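Putative mannose-6-phosphate isomerase YvyI (Bacillus subtilis, PDB 1QWR) probably catalyses the zinc-dependent interconversion of D-mannose 6-phosphate and D-fructose 6-phosphate, as a member of the type 1 mannose-6-phosphate isomerase family. Local coordinates at residues 266-269 with 270-273. Residues are numbered along the deposited sequence; the frame is centred on the assembly and turned at random.
Sequences QDES and FLIC
Gln-266 lays its carboxamide against Leu-271 just where the loop after strand 261-264 runs into strand 271-276, and there a side-chain amide pairs with a peptide N and O of the loop much as a backbone would. CG lies anti to the backbone N (chi1 -159°), and a bend at chi2 folds the amide back over its own loop. There OE1 accepts a hydrogen bond from the backbone N of Glu-268 at 2.8 Å, while NE2 donates to the O of the same residue at 2.9 Å. Both bonds are moderately bent, and NE2 sits above the carbonyl plane of Glu-268. Since NE2 also reaches the backbone O of Pro-300, the buried amide is held by three hydrogen bonds, two of them from NE2.

Carbon atoms of the next residues pack against the amide: OE1 comes to 3.2 Å from CG of Leu-271, and NE2 lies 3.6 Å from the backbone CA of Phe-270. The Gln-266 and Leu-271 side chains run alongside each other in antiparallel sense, while CD2 of Leu-271 meets CG of Glu-268 at 3.8 Å. Replacing Gln-266 by an alanine would probably leave the backbone N and O of Glu-268 without these mates and open a gap beside Leu-271.

The CB of Phe-270 leaves the chain away from residues 266-269. With chi1 at 58°, CG stands between the backbone N and carbonyl carbon, and CD2 lies 3.8 Å from CB of Ser-269. Beyond the loop the ring packs edge-to-face with Phe-75, while backbone bonding between Leu-271 and Leu-299 joins the new strand to strand 296-299 of the cupin domain. The division of labour is chemical: one amide pairs with both the N and the O of Glu-268, and carbon contacts pack Leu-271, the first residue of the strand, against it, well away from the zinc site.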
loop_
_atom_site.group_PDB
_atom_site.type_symbol
_atom_site.label_atom_id
_atom_site.label_comp_id
_atom_site.label_asym_id
_atom_site.label_seq_id
_atom_site.Cartn_x
_atom_site.Cartn_y
_atom_site.Cartn_z
ATOM N N GLN A 266 -11.369 -10.720 -15.828
ATOM C CA GLN A 266 -11.171 -10.671 -14.386
ATOM C C GLN A 266 -11.254 -12.131 -13.988
ATOM O O GLN A 266 -12.341 -12.652 -13.764
ATOM C CB GLN A 266 -12.303 -9.884 -13.721
ATOM C CG GLN A 266 -11.955 -9.333 -12.333
ATOM C CD GLN A 266 -11.444 -10.411 -11.407
ATOM O OE1 GLN A 266 -10.286 -10.826 -11.480
ATOM N NE2 GLN A 266 -12.310 -10.880 -10.542
ATOM N N ASP A 267 -10.118 -12.809 -13.927
ATOM C CA ASP A 267 -10.168 -14.231 -13.592
ATOM C C ASP A 267 -9.723 -14.567 -12.181
ATOM O O ASP A 267 -9.507 -15.731 -11.873
ATOM C CB ASP A 267 -9.344 -15.054 -14.583
ATOM C CG ASP A 267 -9.888 -14.984 -15.998
ATOM O OD1 ASP A 267 -11.097 -15.261 -16.203
ATOM O OD2 ASP A 267 -9.101 -14.652 -16.911
ATOM N N GLU A 268 -9.578 -13.556 -11.326
ATOM C CA GLU A 268 -9.173 -13.803 -9.944
ATOM C C GLU A 268 -10.400 -13.717 -9.039
ATOM O O GLU A 268 -11.518 -13.482 -9.505
ATOM C CB GLU A 268 -8.139 -12.761 -9.488
ATOM C CG GLU A 268 -6.846 -12.705 -10.319
ATOM C CD GLU A 268 -6.077 -14.022 -10.332
ATOM O OE1 GLU A 268 -6.069 -14.724 -9.298
ATOM O OE2 GLU A 268 -5.468 -14.351 -11.381
ATOM N N SER A 269 -10.192 -13.887 -7.740
ATOM C CA SER A 269 -11.309 -13.792 -6.798
ATOM C C SER A 269 -11.881 -12.373 -6.813
ATOM O O SER A 269 -13.073 -12.169 -6.621
ATOM C CB SER A 269 -10.841 -14.168 -5.402
ATOM O OG SER A 269 -10.565 -15.556 -5.379
ATOM N N PHE A 270 -10.999 -11.397 -6.995
ATOM C CA PHE A 270 -11.370 -9.986 -7.133
ATOM C C PHE A 270 -10.079 -9.227 -7.417
ATOM O O PHE A 270 -8.991 -9.718 -7.101
ATOM C CB PHE A 270 -12.048 -9.435 -5.872
ATOM C CG PHE A 270 -11.217 -9.549 -4.631
ATOM C CD1 PHE A 270 -10.380 -8.502 -4.224
ATOM C CD2 PHE A 270 -11.289 -10.699 -3.848
ATOM C CE1 PHE A 270 -9.629 -8.603 -3.047
ATOM C CE2 PHE A 270 -10.544 -10.814 -2.680
ATOM C CZ PHE A 270 -9.711 -9.769 -2.271
ATOM N N LEU A 271 -10.183 -8.053 -8.032
ATOM C CA LEU A 271 -8.986 -7.252 -8.322
ATOM C C LEU A 271 -9.111 -5.903 -7.650
ATOM O O LEU A 271 -10.166 -5.276 -7.733
ATOM C CB LEU A 271 -8.833 -7.022 -9.831
ATOM C CG LEU A 271 -8.549 -8.243 -10.706
ATOM C CD1 LEU A 271 -8.358 -7.772 -12.162
ATOM C CD2 LEU A 271 -7.300 -8.981 -10.202
ATOM N N ILE A 272 -8.045 -5.480 -6.983
ATOM C CA ILE A 272 -7.964 -4.182 -6.319
ATOM C C ILE A 272 -7.232 -3.282 -7.322
ATOM O O ILE A 272 -6.097 -3.596 -7.704
ATOM C CB ILE A 272 -7.134 -4.267 -5.039
ATOM C CG1 ILE A 272 -7.861 -5.137 -4.020
ATOM C CG2 ILE A 272 -6.839 -2.836 -4.509
ATOM C CD1 ILE A 272 -7.006 -5.517 -2.792
ATOM N N CYS A 273 -7.844 -2.151 -7.692
ATOM C CA CYS A 273 -7.290 -1.260 -8.709
ATOM C C CYS A 273 -7.181 0.207 -8.297
ATOM O O CYS A 273 -8.130 0.761 -7.727
ATOM C CB CYS A 273 -8.167 -1.322 -9.979
ATOM S SG CYS A 273 -8.534 -3.012 -10.559
#